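Local coordinates for ADP/ATP-dependent NAD(P)H-hydrate dehydratase (PDB 3RPZ), which catalyses the ADP- or ATP-dependent dehydration of hydrated, damaged NADH and NADPH, restoring the normal dinucleotides, at residues Gly133-Arg138 against Val147-His152; Ala101-Pro106 against Thr220-Ile225; Val243-Ala248 against Asp269-Val274. All coordinates share one frame; numbering follows the deposited sequence.

Overall arrangement
Following the chain from the N terminus, contact 2 opens first, at residues 101-106, and closes only at 220-225, enclosing 113 residues. Contact 1 is nested inside that long loop: 133-138 folds back on 147-152 after just eight intervening residues. Contact 3 comes afterwards in series, joining 243-248 to 269-274 across a connection of 20 residues. Contacts 1 and 2 meet just past the strand ends of the central sheet, where Gly-133 N probably hydrogen-bonds Gly-105 O at 3.2 Å, and both touch the hydrated NADPH. Contact 2 also passes its helix 217-231 to contact 3, with Met-224 lying against His-246 and Leu-271; contacts 1 and 3 remain separate, their centres about 23 Å apart.

Contact 1: residues Gly133-Arg138 against Val147-His152; sequences GALAKR and VILTPH. With NPW (beta-6-hydroxy-1,4,5,6-tetrahydronicotinamide adenine dinucleotide phosphate), chain D.
Leu-135 lies over the backbone that leads from Leu-149 to Pro-151 and splits its two methyl groups between those residues. With CG anti to its carbonyl carbon (chi1 -68°), the fork is carried onto the other segment. CD1, continuing the extended chain, comes to rest on Pro-151, 3.7 Å from Pro-151 CA, and also meets the pyrrolidine ring at Pro-151 CB. CD2 goes the other way, settling 3.9 Å from Leu-149 CB, so that the two leucine side chains pass at a slant. No hydrogen bond joins the segments, and the contact rests on these buried apolar surfaces.

Strand 147-149 belongs to the parallel part of the ribokinase-like sheet, and its C-terminal end leads to the ligand pocket. Helix 153-160 begins directly after His-152, its N-cap residue, whose backbone N is hydrogen-bonded to Glu-155 OE1, three residues on, the side-chain half of a capping box; Phe-156 and Met-159 of the same helix back Pro-151.

Beyond the leucine packing, His-152 turns to the hydrated NADPH. Its CG sits between the backbone N and the carbonyl carbon (chi1 62°), which places the imidazole against the dinucleotide. C8A of the adenine lies 3.3 Å above one ring face, displaced toward the rim. From NE2 a hydrogen bond of 2.9 Å runs to OB1 of the pyrophosphate, noticeably bent at 143°, while phosphorus PA stands at the ring edge in plane. With an alanine in place of His-152, OB1 would probably lose this donor and the C8A side of the adenine its imidazole neighbour. Lys-27 of the second subunit packs on the same histidine, and its NZ hydrogen-bonds the dinucleotide.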
loop_
_atom_site.group_PDB
_atom_site.type_symbol
_atom_site.label_atom_id
_atom_site.label_comp_id
_atom_site.label_asym_id
_atom_site.label_seq_id
_atom_site.Cartn_x
_atom_site.Cartn_y
_atom_site.Cartn_z
ATOM N N GLY A 133 2.458 25.017 9.689
ATOM C CA GLY A 133 1.713 25.546 10.819
ATOM C C GLY A 133 2.545 26.042 11.971
ATOM O O GLY A 133 2.012 26.724 12.830
ATOM N N ALA A 134 3.842 25.702 12.002
ATOM C CA ALA A 134 4.777 26.231 12.999
ATOM C C ALA A 134 5.415 27.539 12.601
ATOM O O ALA A 134 6.183 28.110 13.409
ATOM C CB ALA A 134 5.870 25.222 13.333
ATOM N N LEU A 135 5.166 28.042 11.386
ATOM C CA LEU A 135 5.675 29.336 10.974
ATOM C C LEU A 135 4.711 30.466 11.359
ATOM O O LEU A 135 3.535 30.442 11.015
ATOM C CB LEU A 135 5.952 29.330 9.483
ATOM C CG LEU A 135 7.115 28.438 9.055
ATOM C CD1 LEU A 135 7.221 28.350 7.501
ATOM C CD2 LEU A 135 8.495 28.851 9.639
ATOM N N ALA A 136 5.234 31.451 12.077
ATOM C CA ALA A 136 4.487 32.604 12.553
ATOM C C ALA A 136 5.429 33.789 12.618
ATOM O O ALA A 136 6.632 33.651 12.540
ATOM C CB ALA A 136 3.913 32.301 13.974
ATOM N N LYS A 137 4.846 34.967 12.820
ATOM C CA LYS A 137 5.630 36.188 13.078
ATOM C C LYS A 137 6.101 36.118 14.504
ATOM O O LYS A 137 5.288 36.165 15.426
ATOM C CB LYS A 137 4.784 37.436 12.801
ATOM C CG LYS A 137 5.548 38.749 13.004
ATOM C CD LYS A 137 4.710 39.982 12.604
ATOM C CE LYS A 137 4.393 39.975 11.097
ATOM N NZ LYS A 137 3.776 41.244 10.506
ATOM N N ARG A 138 7.412 35.999 14.694
ATOM C CA ARG A 138 7.968 35.818 16.027
ATOM C C ARG A 138 9.476 36.041 15.992
ATOM O O ARG A 138 10.037 36.262 14.939
ATOM C CB ARG A 138 7.647 34.426 16.578
ATOM C CG ARG A 138 8.262 33.282 15.794
ATOM C CD ARG A 138 8.254 31.971 16.500
ATOM N NE ARG A 138 9.089 32.036 17.703
ATOM C CZ ARG A 138 8.957 31.271 18.765
ATOM N NH1 ARG A 138 7.972 30.378 18.862
ATOM N NH2 ARG A 138 9.824 31.429 19.742
ATOM N N VAL A 147 18.235 27.016 13.798
ATOM C CA VAL A 147 16.811 27.016 13.573
ATOM C C VAL A 147 16.636 27.219 12.081
ATOM O O VAL A 147 17.185 28.192 11.528
ATOM C CB VAL A 147 16.106 28.079 14.375
ATOM C CG1 VAL A 147 14.632 28.186 14.015
ATOM C CG2 VAL A 147 16.323 27.838 15.902
ATOM N N ILE A 148 15.897 26.341 11.425
ATOM C CA ILE A 148 15.738 26.350 9.978
ATOM C C ILE A 148 14.278 26.527 9.647
ATOM O O ILE A 148 13.441 25.667 9.968
ATOM C CB ILE A 148 16.284 25.026 9.370
ATOM C CG1 ILE A 148 17.780 24.832 9.688
ATOM C CG2 ILE A 148 15.979 24.910 7.837
ATOM C CD1 ILE A 148 18.140 23.337 9.862
ATOM N N LEU A 149 13.922 27.688 9.060
ATOM C CA LEU A 149 12.571 27.991 8.657
ATOM C C LEU A 149 12.410 27.682 7.200
ATOM O O LEU A 149 13.264 28.057 6.397
ATOM C CB LEU A 149 12.295 29.488 8.904
ATOM C CG LEU A 149 12.674 30.032 10.298
ATOM C CD1 LEU A 149 12.239 31.499 10.376
ATOM C CD2 LEU A 149 12.019 29.211 11.424
ATOM N N THR A 150 11.296 27.057 6.799
ATOM C CA THR A 150 11.097 26.657 5.415
ATOM C C THR A 150 9.830 27.228 4.754
ATOM O O THR A 150 9.003 26.499 4.249
ATOM C CB THR A 150 11.166 25.130 5.261
ATOM O OG1 THR A 150 10.039 24.521 5.934
ATOM C CG2 THR A 150 12.452 24.531 5.815
ATOM N N PRO A 151 9.665 28.551 4.767
ATOM C CA PRO A 151 8.502 29.157 4.163
ATOM C C PRO A 151 8.469 29.119 2.639
ATOM O O PRO A 151 9.460 29.393 1.966
ATOM C CB PRO A 151 8.589 30.601 4.625
ATOM C CG PRO A 151 10.066 30.857 4.686
ATOM C CD PRO A 151 10.608 29.565 5.252
ATOM N N HIS A 152 7.272 28.906 2.112
ATOM C CA HIS A 152 6.983 29.403 0.778
ATOM C C HIS A 152 6.667 30.889 0.866
ATOM O O HIS A 152 6.579 31.468 1.961
ATOM C CB HIS A 152 5.894 28.578 0.087
ATOM C CG HIS A 152 4.567 28.593 0.767
ATOM N ND1 HIS A 152 3.907 29.749 1.167
ATOM C CD2 HIS A 152 3.728 27.565 1.030
ATOM C CE1 HIS A 152 2.750 29.401 1.725
ATOM N NE2 HIS A 152 2.604 28.080 1.630
HETATM P P NPW D . -1.833 32.278 -4.208
HETATM O O1 NPW D . -3.122 32.343 -3.421
HETATM O O2 NPW D . -1.599 31.061 -5.043
HETATM O O3 NPW D . -1.514 33.558 -5.001
HETATM P PA NPW D . -1.195 28.252 2.723
HETATM P PB NPW D . -0.455 25.473 2.279
HETATM C C1A NPW D . 0.843 31.576 -1.448
HETATM C C1B NPW D . -0.566 21.585 4.933
HETATM N N1C NPW D . -0.563 20.675 3.813
HETATM N N1D NPW D . 4.455 32.267 -4.992
HETATM C C2A NPW D . -0.499 31.317 -2.130
HETATM O O2A NPW D . -0.650 32.327 -3.107
HETATM C C2B NPW D . 0.758 22.323 5.166
HETATM O O2B NPW D . 1.739 21.502 5.748
HETATM C C2C NPW D . -0.952 19.429 3.876
HETATM C C2D NPW D . 3.443 33.063 -4.618
HETATM C C3A NPW D . -1.481 31.431 -0.977
HETATM O O3A NPW D . -1.797 32.800 -0.646
HETATM C C3B NPW D . 0.234 23.428 6.105
HETATM O O3B NPW D . 0.170 22.875 7.427
HETATM C C3C NPW D . -1.152 18.494 2.993
HETATM N N3D NPW D . 2.509 32.839 -3.678
HETATM C C4B NPW D . -1.179 23.683 5.559
HETATM O O4B NPW D . -1.533 22.584 4.670
HETATM C C4C NPW D . -0.945 18.913 1.542
HETATM C C4D NPW D . 2.714 31.663 -3.071
HETATM O O4D NPW D . 0.689 30.991 -0.151
HETATM C C4E NPW D . -0.675 30.824 0.155
HETATM C C5A NPW D . 3.731 30.727 -3.407
HETATM C C5B NPW D . -1.293 24.987 4.766
HETATM O O5B NPW D . -0.219 25.100 3.829
HETATM C C5C NPW D . -1.082 20.421 1.428
HETATM C C5E NPW D . -0.920 29.322 0.311
HETATM O O5E NPW D . -0.351 28.904 1.546
HETATM C C6C NPW D . -0.171 21.155 2.452
HETATM O O6C NPW D . 1.217 20.917 2.240
HETATM C C6D NPW D . 4.672 31.052 -4.438
HETATM N N6D NPW D . 5.678 30.299 -4.850
HETATM N N7A NPW D . 3.668 29.564 -2.665
HETATM C C7C NPW D . -1.461 17.132 3.316
HETATM N N7C NPW D . -1.599 16.259 2.330
HETATM O O7C NPW D . -1.646 16.793 4.514
HETATM C C8A NPW D . 2.566 29.774 -1.847
HETATM N N9A NPW D . 2.031 31.062 -2.124
HETATM O OA1 NPW D . -2.540 28.836 2.842
HETATM O OA2 NPW D . -0.226 28.380 3.789
HETATM O OA3 NPW D . -1.442 26.729 2.269
HETATM O OB1 NPW D . 0.880 25.767 1.757
HETATM O OB2 NPW D . -1.267 24.413 1.603
#

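Contact 2: residues Ala101-Pro106 against Thr220-Ile225; sequences AIAIGP and TLTGMI. With NPW (beta-6-hydroxy-1,4,5,6-tetrahydronicotinamide adenine dinucleotide phosphate), chain D.
Ala-103 and Pro-106 both meet Thr-222, where a strand of the ribokinase-like sheet and the loop at its C-terminal end lie on helix 217-231. Strand 101-104 is an inner strand of the sheet, flanked by 32-36 and 128-130. The helix begins within the sequence Gly-Gly-Thr-Gly-Asp, this family's form of the glycine-rich Gly-Asp motif of the superfamily, whose Asp-219 is hydrogen-bonded to the dinucleotide.

The apolar part of the contact falls to a single methyl group. Thr-222 CG2 is anti to its backbone N, and this turns it toward the strand, where it reaches Ala-103 CB at 3.9 Å. The same methyl meets Pro-106 CG at 3.7 Å, so it is shared between the strand and the turn after it. The small Ala-103 lets the helix come close, with the CA atoms of Ala-103 and Thr-222 only 7.2 Å apart. Ile-129 of the next strand borders both residues.

Polar bonds are absent between the two segments; the threonine uses its other branch for them. Thr-222 OG1 is hydrogen-bonded to Asp-131 OD2 and, one helical turn back, to Gly-218 O, a pair that fixes the rotation of the side chain and thereby the place of CG2. The side chain as a whole lies about 6 Å from a bound magnesium ion.

Ligand contacts come from the loop. Gly-105 adopts backbone angles (phi 135°) at which a side chain would collide with the carbonyl oxygen of Ile-104, so only a residue without one fits easily at this bend before Pro-106. It delivers the proline to the ribose on the nicotinamide side, where Pro-106 CA lies 3.6 Å from O2B of the hydrated NADPH.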
loop_
_atom_site.group_PDB
_atom_site.type_symbol
_atom_site.label_atom_id
_atom_site.label_comp_id
_atom_site.label_asym_id
_atom_site.label_seq_id
_atom_site.Cartn_x
_atom_site.Cartn_y
_atom_site.Cartn_z
ATOM N N ALA A 101 17.834 15.756 15.793
ATOM C CA ALA A 101 17.232 16.867 15.058
ATOM C C ALA A 101 15.726 16.754 15.246
ATOM O O ALA A 101 15.211 15.626 15.446
ATOM C CB ALA A 101 17.593 16.831 13.564
ATOM N N ILE A 102 15.002 17.847 15.138
ATOM C CA ILE A 102 13.546 17.896 15.332
ATOM C C ILE A 102 12.942 18.735 14.212
ATOM O O ILE A 102 13.485 19.814 13.910
ATOM C CB ILE A 102 13.178 18.515 16.692
ATOM C CG1 ILE A 102 13.838 17.723 17.817
ATOM C CG2 ILE A 102 11.646 18.633 16.854
ATOM C CD1 ILE A 102 13.671 18.350 19.213
ATOM N N ALA A 103 11.826 18.309 13.642
ATOM C CA ALA A 103 11.024 19.136 12.758
ATOM C C ALA A 103 9.628 19.244 13.297
ATOM O O ALA A 103 9.071 18.271 13.788
ATOM C CB ALA A 103 10.984 18.554 11.344
ATOM N N ILE A 104 9.037 20.430 13.146
ATOM C CA ILE A 104 7.664 20.681 13.580
ATOM C C ILE A 104 6.921 21.488 12.519
ATOM O O ILE A 104 7.490 22.390 11.919
ATOM C CB ILE A 104 7.594 21.399 14.964
ATOM C CG1 ILE A 104 6.153 21.619 15.423
ATOM C CG2 ILE A 104 8.336 22.621 14.994
ATOM C CD1 ILE A 104 5.886 21.821 16.966
ATOM N N GLY A 105 5.671 21.122 12.233
ATOM C CA GLY A 105 4.762 21.989 11.506
ATOM C C GLY A 105 3.917 21.417 10.392
ATOM O O GLY A 105 2.821 21.913 10.189
ATOM N N PRO A 106 4.474 20.489 9.569
ATOM C CA PRO A 106 3.660 20.021 8.436
ATOM C C PRO A 106 2.319 19.473 8.853
ATOM O O PRO A 106 2.264 18.632 9.730
ATOM C CB PRO A 106 4.566 19.026 7.736
ATOM C CG PRO A 106 5.969 19.430 8.110
ATOM C CD PRO A 106 5.828 19.919 9.540
ATOM N N THR A 220 7.173 16.769 2.191
ATOM C CA THR A 220 8.255 15.865 1.925
ATOM C C THR A 220 9.641 16.534 2.178
ATOM O O THR A 220 10.558 15.944 2.749
ATOM C CB THR A 220 8.146 15.370 0.494
ATOM O OG1 THR A 220 6.924 14.639 0.316
ATOM C CG2 THR A 220 9.317 14.469 0.120
ATOM N N LEU A 221 9.822 17.755 1.648
ATOM C CA LEU A 221 11.079 18.464 1.817
ATOM C C LEU A 221 11.441 18.611 3.289
ATOM O O LEU A 221 12.599 18.383 3.664
ATOM C CB LEU A 221 11.070 19.828 1.108
ATOM C CG LEU A 221 12.309 20.651 1.365
ATOM C CD1 LEU A 221 13.547 20.024 0.752
ATOM C CD2 LEU A 221 12.103 22.080 0.806
ATOM N N THR A 222 10.490 19.002 4.141
ATOM C CA THR A 222 10.790 19.157 5.565
ATOM C C THR A 222 11.378 17.882 6.131
ATOM O O THR A 222 12.349 17.868 6.868
ATOM C CB THR A 222 9.518 19.547 6.290
ATOM O OG1 THR A 222 9.170 20.858 5.844
ATOM C CG2 THR A 222 9.691 19.548 7.812
ATOM N N GLY A 223 10.775 16.764 5.753
ATOM C CA GLY A 223 11.321 15.463 6.171
ATOM C C GLY A 223 12.704 15.171 5.649
ATOM O O GLY A 223 13.588 14.688 6.382
ATOM N N MET A 224 12.933 15.465 4.380
ATOM C CA MET A 224 14.266 15.264 3.817
ATOM C C MET A 224 15.346 16.077 4.571
ATOM O O MET A 224 16.425 15.585 4.887
ATOM C CB MET A 224 14.286 15.563 2.336
ATOM C CG MET A 224 13.528 14.580 1.524
ATOM S SD MET A 224 13.481 14.972 -0.248
ATOM C CE MET A 224 15.198 14.998 -0.667
ATOM N N ILE A 225 15.036 17.342 4.883
ATOM C CA ILE A 225 15.968 18.152 5.671
ATOM C C ILE A 225 16.223 17.494 7.041
ATOM O O ILE A 225 17.368 17.388 7.487
ATOM C CB ILE A 225 15.477 19.570 5.851
ATOM C CG1 ILE A 225 15.312 20.267 4.498
ATOM C CG2 ILE A 225 16.487 20.405 6.620
ATOM C CD1 ILE A 225 14.568 21.649 4.547
HETATM P P NPW D . -1.833 32.278 -4.208
HETATM O O1 NPW D . -3.122 32.343 -3.421
HETATM O O2 NPW D . -1.599 31.061 -5.043
HETATM O O3 NPW D . -1.514 33.558 -5.001
HETATM P PA NPW D . -1.195 28.252 2.723
HETATM P PB NPW D . -0.455 25.473 2.279
HETATM C C1A NPW D . 0.843 31.576 -1.448
HETATM C C1B NPW D . -0.566 21.585 4.933
HETATM N N1C NPW D . -0.563 20.675 3.813
HETATM N N1D NPW D . 4.455 32.267 -4.992
HETATM C C2A NPW D . -0.499 31.317 -2.130
HETATM O O2A NPW D . -0.650 32.327 -3.107
HETATM C C2B NPW D . 0.758 22.323 5.166
HETATM O O2B NPW D . 1.739 21.502 5.748
HETATM C C2C NPW D . -0.952 19.429 3.876
HETATM C C2D NPW D . 3.443 33.063 -4.618
HETATM C C3A NPW D . -1.481 31.431 -0.977
HETATM O O3A NPW D . -1.797 32.800 -0.646
HETATM C C3B NPW D . 0.234 23.428 6.105
HETATM O O3B NPW D . 0.170 22.875 7.427
HETATM C C3C NPW D . -1.152 18.494 2.993
HETATM N N3D NPW D . 2.509 32.839 -3.678
HETATM C C4B NPW D . -1.179 23.683 5.559
HETATM O O4B NPW D . -1.533 22.584 4.670
HETATM C C4C NPW D . -0.945 18.913 1.542
HETATM C C4D NPW D . 2.714 31.663 -3.071
HETATM O O4D NPW D . 0.689 30.991 -0.151
HETATM C C4E NPW D . -0.675 30.824 0.155
HETATM C C5A NPW D . 3.731 30.727 -3.407
HETATM C C5B NPW D . -1.293 24.987 4.766
HETATM O O5B NPW D . -0.219 25.100 3.829
HETATM C C5C NPW D . -1.082 20.421 1.428
HETATM C C5E NPW D . -0.920 29.322 0.311
HETATM O O5E NPW D . -0.351 28.904 1.546
HETATM C C6C NPW D . -0.171 21.155 2.452
HETATM O O6C NPW D . 1.217 20.917 2.240
HETATM C C6D NPW D . 4.672 31.052 -4.438
HETATM N N6D NPW D . 5.678 30.299 -4.850
HETATM N N7A NPW D . 3.668 29.564 -2.665
HETATM C C7C NPW D . -1.461 17.132 3.316
HETATM N N7C NPW D . -1.599 16.259 2.330
HETATM O O7C NPW D . -1.646 16.793 4.514
HETATM C C8A NPW D . 2.566 29.774 -1.847
HETATM N N9A NPW D . 2.031 31.062 -2.124
HETATM O OA1 NPW D . -2.540 28.836 2.842
HETATM O OA2 NPW D . -0.226 28.380 3.789
HETATM O OA3 NPW D . -1.442 26.729 2.269
HETATM O OB1 NPW D . 0.880 25.767 1.757
HETATM O OB2 NPW D . -1.267 24.413 1.603
#

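Contact 3: residues Val243-Ala248 against Asp269-Val274; sequences VYLHGA and DILPRV
The axes of segments 243-248 and 269-274 approach to 9.7 Å and cross at 106°, nearly perpendicular, bringing Leu-245 opposite Leu-271 and Ala-248 opposite Val-274. The second helix is kinked: Pro-272 has no N-H to offer the preceding turn, and Arg-273 N makes only a weak bond to Ile-270 O.

Between these two segments four side chains meet, all through carbon. Val-274 is central to the patch. Its CG1, anti to the backbone N (chi1 168°), projects toward the first helix and touches Ala-248 CB at 3.9 Å. That methyl also meets Leu-245 CD2 at 4.0 Å, the two side chains running alongside each other with reversed sense. Leu-271 starts out less directly aimed at the partner helix; its CG is anti to the backbone N, and the bend at chi2 (64°) swings CD1 to 3.9 Å from Leu-245 CB. Leu-245 is thus met near its root by Leu-271 and near its end by Val-274, while the short Ala-248 leaves the valine room to approach. Further along helix 235-256, Ile-270 packs on Cys-249 and Trp-253, and Val-274 on Leu-252. Arg-273 NH1 forms a salt bridge with Glu-256 OE2 of the third subunit.

The patch joins the last two long helices of the chain, 235-256 and 264-277. His-246, whose CB leaves the backbone away from segment 269-274, touches the bound AMP and packs on Leu-221. Helix 217-231 lies against both helices, with Met-228 on Leu-245, and beyond it come strand 101-104 and its sheet.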
loop_
_atom_site.group_PDB
_atom_site.type_symbol
_atom_site.label_atom_id
_atom_site.label_comp_id
_atom_site.label_asym_id
_atom_site.label_seq_id
_atom_site.Cartn_x
_atom_site.Cartn_y
_atom_site.Cartn_z
ATOM N N VAL A 243 17.497 20.305 -0.213
ATOM C CA VAL A 243 16.770 21.141 -1.180
ATOM C C VAL A 243 17.177 20.723 -2.622
ATOM O O VAL A 243 16.324 20.527 -3.514
ATOM C CB VAL A 243 17.056 22.603 -0.950
ATOM C CG1 VAL A 243 16.434 23.461 -2.031
ATOM C CG2 VAL A 243 16.508 23.017 0.417
ATOM N N TYR A 244 18.459 20.478 -2.821
ATOM C CA TYR A 244 18.964 20.089 -4.143
ATOM C C TYR A 244 18.426 18.742 -4.590
ATOM O O TYR A 244 17.901 18.603 -5.689
ATOM C CB TYR A 244 20.511 20.066 -4.151
ATOM C CG TYR A 244 21.133 19.795 -5.484
ATOM C CD1 TYR A 244 21.098 18.531 -6.038
ATOM C CD2 TYR A 244 21.739 20.804 -6.181
ATOM C CE1 TYR A 244 21.656 18.295 -7.303
ATOM C CE2 TYR A 244 22.313 20.566 -7.415
ATOM C CZ TYR A 244 22.238 19.306 -7.953
ATOM O OH TYR A 244 22.823 19.090 -9.252
ATOM N N LEU A 245 18.541 17.747 -3.736
ATOM C CA LEU A 245 18.093 16.407 -4.121
ATOM C C LEU A 245 16.590 16.336 -4.291
ATOM O O LEU A 245 16.109 15.619 -5.149
ATOM C CB LEU A 245 18.640 15.354 -3.155
ATOM C CG LEU A 245 20.144 15.123 -3.284
ATOM C CD1 LEU A 245 20.680 14.239 -2.147
ATOM C CD2 LEU A 245 20.578 14.557 -4.642
ATOM N N HIS A 246 15.840 17.068 -3.466
ATOM C CA HIS A 246 14.369 17.173 -3.618
ATOM C C HIS A 246 14.024 17.629 -5.027
ATOM O O HIS A 246 13.230 16.974 -5.709
ATOM C CB HIS A 246 13.870 18.100 -2.537
ATOM C CG HIS A 246 12.417 18.433 -2.553
ATOM N ND1 HIS A 246 11.942 19.608 -3.116
ATOM C CD2 HIS A 246 11.343 17.785 -2.029
ATOM C CE1 HIS A 246 10.624 19.667 -2.885
ATOM N NE2 HIS A 246 10.242 18.586 -2.218
ATOM N N GLY A 247 14.694 18.670 -5.505
ATOM C CA GLY A 247 14.453 19.142 -6.865
ATOM C C GLY A 247 14.930 18.148 -7.906
ATOM O O GLY A 247 14.277 17.943 -8.935
ATOM N N ALA A 248 16.080 17.509 -7.682
ATOM C CA ALA A 248 16.617 16.522 -8.612
ATOM C C ALA A 248 15.664 15.347 -8.804
ATOM O O ALA A 248 15.609 14.766 -9.887
ATOM C CB ALA A 248 18.005 16.049 -8.163
ATOM N N ASP A 269 10.348 7.957 -3.059
ATOM C CA ASP A 269 10.508 6.658 -3.719
ATOM C C ASP A 269 11.684 6.797 -4.747
ATOM O O ASP A 269 12.353 5.800 -5.074
ATOM C CB ASP A 269 9.265 6.170 -4.560
ATOM C CG ASP A 269 7.901 5.842 -3.836
ATOM O OD1 ASP A 269 7.849 5.553 -2.647
ATOM O OD2 ASP A 269 6.836 5.828 -4.617
ATOM N N ILE A 270 11.861 7.985 -5.358
ATOM C CA ILE A 270 12.861 8.288 -6.412
ATOM C C ILE A 270 14.223 8.585 -5.801
ATOM O O ILE A 270 15.278 8.308 -6.385
ATOM C CB ILE A 270 12.373 9.541 -7.249
ATOM C CG1 ILE A 270 11.150 9.138 -8.065
ATOM C CG2 ILE A 270 13.453 10.201 -8.144
ATOM C CD1 ILE A 270 10.311 10.338 -8.578
ATOM N N LEU A 271 14.231 9.139 -4.593
ATOM C CA LEU A 271 15.464 9.593 -3.944
ATOM C C LEU A 271 16.551 8.518 -3.859
ATOM O O LEU A 271 17.725 8.815 -4.029
ATOM C CB LEU A 271 15.162 10.171 -2.577
ATOM C CG LEU A 271 16.315 10.714 -1.768
ATOM C CD1 LEU A 271 16.976 11.932 -2.474
ATOM C CD2 LEU A 271 15.805 11.148 -0.386
ATOM N N PRO A 272 16.176 7.262 -3.564
ATOM C CA PRO A 272 17.270 6.250 -3.471
ATOM C C PRO A 272 18.185 6.183 -4.686
ATOM O O PRO A 272 19.399 6.139 -4.541
ATOM C CB PRO A 272 16.496 4.945 -3.239
ATOM C CG PRO A 272 15.289 5.370 -2.453
ATOM C CD PRO A 272 14.899 6.687 -3.143
ATOM N N ARG A 273 17.590 6.208 -5.880
ATOM C CA ARG A 273 18.348 6.115 -7.116
ATOM C C ARG A 273 19.020 7.452 -7.446
ATOM O O ARG A 273 20.162 7.463 -7.961
ATOM C CB ARG A 273 17.467 5.638 -8.272
ATOM C CG ARG A 273 17.212 4.163 -8.270
ATOM C CD ARG A 273 16.384 3.697 -9.521
ATOM N NE ARG A 273 16.185 2.248 -9.448
ATOM C CZ ARG A 273 17.033 1.347 -9.913
ATOM N NH1 ARG A 273 18.153 1.726 -10.526
ATOM N NH2 ARG A 273 16.757 0.053 -9.769
ATOM N N VAL A 274 18.325 8.544 -7.178
ATOM C CA VAL A 274 18.902 9.855 -7.438
ATOM C C VAL A 274 20.113 10.110 -6.563
ATOM O O VAL A 274 21.182 10.504 -7.047
ATOM C CB VAL A 274 17.851 10.919 -7.306
ATOM C CG1 VAL A 274 18.465 12.331 -7.274
ATOM C CG2 VAL A 274 16.812 10.812 -8.440
#